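Local structure of conserved hypothetical protein (Staphylococcus aureus subsp. aureus, 2AP3) at residues Leu185-Val188 with Gln189-Gln193; Lys165-Glu168 with Gln169-Lys173. The protein is of unknown function but is probably an all-helical lipoprotein that may bind the cell wall. One frame throughout, in Å; residues are numbered along the deposited sequence.

Interaction 1 of 2, residues Leu185-Val188 with Gln189-Gln193; sequences LNKV and QKEKQ. Unlike the reference sequence in segment 189-193: Q189 (reference Gly).
Q189 continues the helix directly from V188: its backbone N reaches L185 O at 3.5 Å, a weak bond, while its CB lies against N186 O at 3.7 Å.

K190 N donates to N186 O at 3.1 Å. The K190 side chain then runs alongside that of K187, both pointing the same way; CE of K190 comes 3.7 Å from CG of K187, so the aliphatic parts touch while K187 NZ and K190 NZ stay 5.1 Å apart. E191 N bonds K187 O at 3.0 Å, and the i to i+4 sequence of bonds identifies an alpha-helical segment, here within helix 157-195 of an elongated helical bundle. E191 CG turns beside its own backbone N, and a bend at chi2 (-63°) brings OE1 of E191 to 3.9 Å from CE of K187. That oxygen accepts a hydrogen bond from Q117 on helix 109-150, whereas its ion pair with K190 NZ is long; the E191 side chain also rests on L118 and V121 of the same helix.

K192 N closes on V188 O, one turn back. Its extended chain lies beside V188, with CE of K192 3.8 Å from CG1 of V188; V188 also packs on V121 of helix 109-150, while K192 touches V25 and K29 of helix 10-30.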
loop_
_atom_site.group_PDB
_atom_site.type_symbol
_atom_site.label_atom_id
_atom_site.label_comp_id
_atom_site.label_asym_id
_atom_site.label_seq_id
_atom_site.Cartn_x
_atom_site.Cartn_y
_atom_site.Cartn_z
ATOM N N LEU A 185 8.004 -6.408 -0.362
ATOM C CA LEU A 185 7.044 -7.466 -0.065
ATOM C C LEU A 185 7.662 -8.802 -0.463
ATOM O O LEU A 185 7.472 -9.813 0.225
ATOM C CB LEU A 185 5.711 -7.241 -0.769
ATOM C CG LEU A 185 4.893 -6.005 -0.350
ATOM C CD1 LEU A 185 3.586 -5.917 -1.157
ATOM C CD2 LEU A 185 4.635 -6.022 1.165
ATOM N N ASN A 186 8.425 -8.789 -1.554
ATOM C CA ASN A 186 9.187 -9.978 -1.966
ATOM C C ASN A 186 10.308 -10.348 -1.006
ATOM O O ASN A 186 10.493 -11.526 -0.685
ATOM C CB ASN A 186 9.715 -9.823 -3.392
ATOM C CG ASN A 186 8.599 -9.802 -4.417
ATOM O OD1 ASN A 186 7.510 -10.332 -4.175
ATOM N ND2 ASN A 186 8.858 -9.194 -5.566
ATOM N N LYS A 187 11.050 -9.346 -0.541
ATOM C CA LYS A 187 12.127 -9.578 0.413
ATOM C C LYS A 187 11.580 -10.157 1.722
ATOM O O LYS A 187 12.249 -10.982 2.363
ATOM C CB LYS A 187 12.914 -8.295 0.670
ATOM C CG LYS A 187 14.256 -8.506 1.376
ATOM C CD LYS A 187 14.932 -7.175 1.659
ATOM C CE LYS A 187 16.307 -7.375 2.277
ATOM N NZ LYS A 187 17.102 -6.113 2.206
ATOM N N VAL A 188 10.376 -9.737 2.116
ATOM C CA VAL A 188 9.725 -10.308 3.304
ATOM C C VAL A 188 9.612 -11.828 3.169
ATOM O O VAL A 188 10.007 -12.564 4.079
ATOM C CB VAL A 188 8.353 -9.638 3.621
ATOM C CG1 VAL A 188 7.556 -10.454 4.654
ATOM C CG2 VAL A 188 8.578 -8.239 4.147
ATOM N N GLN A 189 9.110 -12.300 2.032
ATOM C CA GLN A 189 9.045 -13.742 1.814
ATOM C C GLN A 189 10.420 -14.428 1.781
ATOM O O GLN A 189 10.551 -15.535 2.305
ATOM C CB GLN A 189 8.203 -14.111 0.592
ATOM C CG GLN A 189 8.110 -15.628 0.337
ATOM C CD GLN A 189 7.680 -16.429 1.566
ATOM O OE1 GLN A 189 8.480 -17.162 2.148
ATOM N NE2 GLN A 189 6.412 -16.296 1.959
ATOM N N LYS A 190 11.431 -13.796 1.182
ATOM C CA LYS A 190 12.778 -14.398 1.177
ATOM C C LYS A 190 13.316 -14.640 2.596
ATOM O O LYS A 190 13.914 -15.690 2.869
ATOM C CB LYS A 190 13.784 -13.597 0.325
ATOM C CG LYS A 190 14.538 -12.485 1.065
ATOM C CD LYS A 190 15.799 -12.053 0.338
ATOM C CE LYS A 190 16.704 -11.264 1.272
ATOM N NZ LYS A 190 17.998 -10.874 0.636
ATOM N N GLU A 191 13.098 -13.676 3.490
ATOM C CA GLU A 191 13.585 -13.795 4.860
ATOM C C GLU A 191 12.818 -14.866 5.613
ATOM O O GLU A 191 13.386 -15.561 6.461
ATOM C CB GLU A 191 13.529 -12.454 5.599
ATOM C CG GLU A 191 14.341 -11.328 4.935
ATOM C CD GLU A 191 15.840 -11.586 4.877
ATOM O OE1 GLU A 191 16.561 -10.739 4.304
ATOM O OE2 GLU A 191 16.315 -12.615 5.409
ATOM N N LYS A 192 11.535 -15.013 5.283
ATOM C CA LYS A 192 10.696 -16.062 5.871
ATOM C C LYS A 192 11.196 -17.452 5.511
ATOM O O LYS A 192 11.205 -18.345 6.367
ATOM C CB LYS A 192 9.240 -15.906 5.437
ATOM C CG LYS A 192 8.490 -14.835 6.207
ATOM C CD LYS A 192 7.092 -14.667 5.641
ATOM C CE LYS A 192 6.332 -13.577 6.364
ATOM N NZ LYS A 192 4.954 -13.390 5.809
ATOM N N GLN A 193 11.598 -17.633 4.251
ATOM C CA GLN A 193 12.139 -18.907 3.764
ATOM C C GLN A 193 13.400 -19.306 4.536
ATOM O O GLN A 193 13.537 -20.458 4.961
ATOM C CB GLN A 193 12.448 -18.829 2.268
ATOM C CG GLN A 193 11.272 -19.149 1.340
ATOM C CD GLN A 193 11.707 -19.261 -0.118
ATOM O OE1 GLN A 193 12.177 -18.291 -0.711
ATOM N NE2 GLN A 193 11.553 -20.451 -0.698
#

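Interaction 2 of 2, residues Lys165-Glu168 with Gln169-Lys173; sequences KAIE and QNYKK
The ring of Y171 meets I167 at its edge: CG2 of I167 lies in the ring plane, 3.6 Å from CE2 of Y171. The two side chains run side by side in the same direction, one helical turn apart. Placement of the methyl follows from the I167 torsion: chi1 of -61° sets CG1 beside the backbone N and CG2 anti to it, on the flank that faces Y171. I167 O approaches the same ring obliquely, at 3.3 Å from CD2 of Y171. The phenol OH is hydrogen-bonded to E143 of helix 109-150, which ties the phenol end to that helix, while I167 CG2 sits at the CD2/CE2 edge.

N170 supplies the other flat group. CG of its amide lies 3.0 Å from A166 O, a close approach made by a side chain whose CG sits beside the backbone N (chi1 -67°). The amide ND2 does not bond that carbonyl, the angle being poor; its hydrogen-bond partner is S142 of helix 109-150. A166 O instead accepts the backbone N-H of N170, at 2.9 Å.

The other backbone bonds repeat this spacing: Q169 N to K165 O is 2.8 Å, Y171 N to I167 O is 2.9 Å, and K172 N to E168 O is 3.0 Å. E168 and K172 carry opposite charges on one face of the turn, but OE2 of E168 and NZ of K172 are 5.8 Å apart, too far for contact and consistent with at most a weak electrostatic attraction.

Four successive i to i+4 bonds define regular alpha-helix. Later residues of helix 157-195 meet earlier ones of helix 109-150 (I167 on S142, Y171 on A139 and, further along, V188 on V121), the signature of an antiparallel helix pair in the bundle.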
loop_
_atom_site.group_PDB
_atom_site.type_symbol
_atom_site.label_atom_id
_atom_site.label_comp_id
_atom_site.label_asym_id
_atom_site.label_seq_id
_atom_site.Cartn_x
_atom_site.Cartn_y
_atom_site.Cartn_z
ATOM N N LYS A 165 1.421 18.196 -16.517
ATOM C CA LYS A 165 2.826 17.812 -16.281
ATOM C C LYS A 165 3.104 17.433 -14.809
ATOM O O LYS A 165 3.823 16.457 -14.543
ATOM C CB LYS A 165 3.828 18.860 -16.821
ATOM C CG LYS A 165 3.547 20.318 -16.457
ATOM C CD LYS A 165 4.752 21.245 -16.665
ATOM C CE LYS A 165 4.366 22.714 -16.429
ATOM N NZ LYS A 165 5.507 23.608 -16.091
ATOM N N ALA A 166 2.513 18.167 -13.863
ATOM C CA ALA A 166 2.663 17.852 -12.434
ATOM C C ALA A 166 2.067 16.479 -12.088
ATOM O O ALA A 166 2.685 15.697 -11.352
ATOM C CB ALA A 166 2.036 18.924 -11.587
ATOM N N ILE A 167 0.878 16.200 -12.624
ATOM C CA ILE A 167 0.281 14.869 -12.509
ATOM C C ILE A 167 1.247 13.799 -13.060
ATOM O O ILE A 167 1.539 12.817 -12.383
ATOM C CB ILE A 167 -1.102 14.782 -13.212
ATOM C CG1 ILE A 167 -2.062 15.770 -12.571
ATOM C CG2 ILE A 167 -1.661 13.368 -13.157
ATOM C CD1 ILE A 167 -3.358 15.984 -13.373
ATOM N N GLU A 168 1.746 13.999 -14.285
ATOM C CA GLU A 168 2.718 13.075 -14.865
ATOM C C GLU A 168 3.908 12.844 -13.959
ATOM O O GLU A 168 4.319 11.703 -13.762
ATOM C CB GLU A 168 3.224 13.555 -16.229
ATOM C CG GLU A 168 2.277 13.236 -17.354
ATOM C CD GLU A 168 2.847 13.546 -18.731
ATOM O OE1 GLU A 168 2.080 13.381 -19.700
ATOM O OE2 GLU A 168 4.041 13.940 -18.850
ATOM N N GLN A 169 4.469 13.922 -13.418
ATOM C CA GLN A 169 5.674 13.794 -12.599
ATOM C C GLN A 169 5.364 13.015 -11.311
ATOM O O GLN A 169 6.164 12.179 -10.836
ATOM C CB GLN A 169 6.265 15.161 -12.247
ATOM C CG GLN A 169 7.601 15.052 -11.521
ATOM C CD GLN A 169 8.553 14.093 -12.227
ATOM O OE1 GLN A 169 8.890 14.285 -13.399
ATOM N NE2 GLN A 169 8.976 13.042 -11.519
ATOM N N ASN A 170 4.195 13.296 -10.755
ATOM C CA ASN A 170 3.753 12.609 -9.556
ATOM C C ASN A 170 3.561 11.133 -9.776
ATOM O O ASN A 170 3.858 10.327 -8.885
ATOM C CB ASN A 170 2.484 13.261 -9.011
ATOM C CG ASN A 170 2.741 14.652 -8.502
ATOM O OD1 ASN A 170 3.891 15.033 -8.241
ATOM N ND2 ASN A 170 1.675 15.427 -8.360
ATOM N N TYR A 171 3.106 10.774 -10.979
ATOM C CA TYR A 171 2.956 9.349 -11.310
ATOM C C TYR A 171 4.307 8.666 -11.552
ATOM O O TYR A 171 4.448 7.480 -11.238
ATOM C CB TYR A 171 1.948 9.118 -12.440
ATOM C CG TYR A 171 0.542 9.071 -11.895
ATOM C CD1 TYR A 171 0.120 7.988 -11.135
ATOM C CD2 TYR A 171 -0.336 10.135 -12.064
ATOM C CE1 TYR A 171 -1.158 7.947 -10.594
ATOM C CE2 TYR A 171 -1.607 10.107 -11.536
ATOM C CZ TYR A 171 -2.020 8.999 -10.798
ATOM O OH TYR A 171 -3.286 8.958 -10.257
ATOM N N LYS A 172 5.293 9.406 -12.064
ATOM C CA LYS A 172 6.653 8.872 -12.247
ATOM C C LYS A 172 7.205 8.517 -10.882
ATOM O O LYS A 172 7.758 7.440 -10.681
ATOM C CB LYS A 172 7.588 9.877 -12.926
ATOM C CG LYS A 172 7.421 10.009 -14.447
ATOM C CD LYS A 172 8.459 10.964 -15.000
ATOM C CE LYS A 172 8.049 11.482 -16.396
ATOM N NZ LYS A 172 8.624 10.709 -17.532
ATOM N N LYS A 173 7.037 9.436 -9.942
ATOM C CA LYS A 173 7.479 9.218 -8.582
ATOM C C LYS A 173 6.719 8.073 -7.906
ATOM O O LYS A 173 7.319 7.278 -7.162
ATOM C CB LYS A 173 7.331 10.503 -7.792
ATOM C CG LYS A 173 8.238 11.637 -8.258
ATOM C CD LYS A 173 8.384 12.671 -7.142
ATOM C CE LYS A 173 7.104 13.478 -6.907
ATOM N NZ LYS A 173 7.008 13.888 -5.470
#

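Overall arrangement
Interactions 1 and 2 lie in series on helix 157-195, with 165-173 preceding 185-193. Their centres are 30 Å apart and their nearest atoms about 15 Å, so they sample separate levels of one long helix without touching. Their centres lie about 17 Å and about 18 Å, respectively, from the centre of the chain. Helix 109-150 is the common neighbour: interaction 2 meets it around K138-E143, interaction 1 around Q117-K125. This reversed order along the two helices shows that they run antiparallel. Interaction 1 additionally borders helix 10-30. Interaction 1 is partly buried, whereas interaction 2 is largely a surface contact.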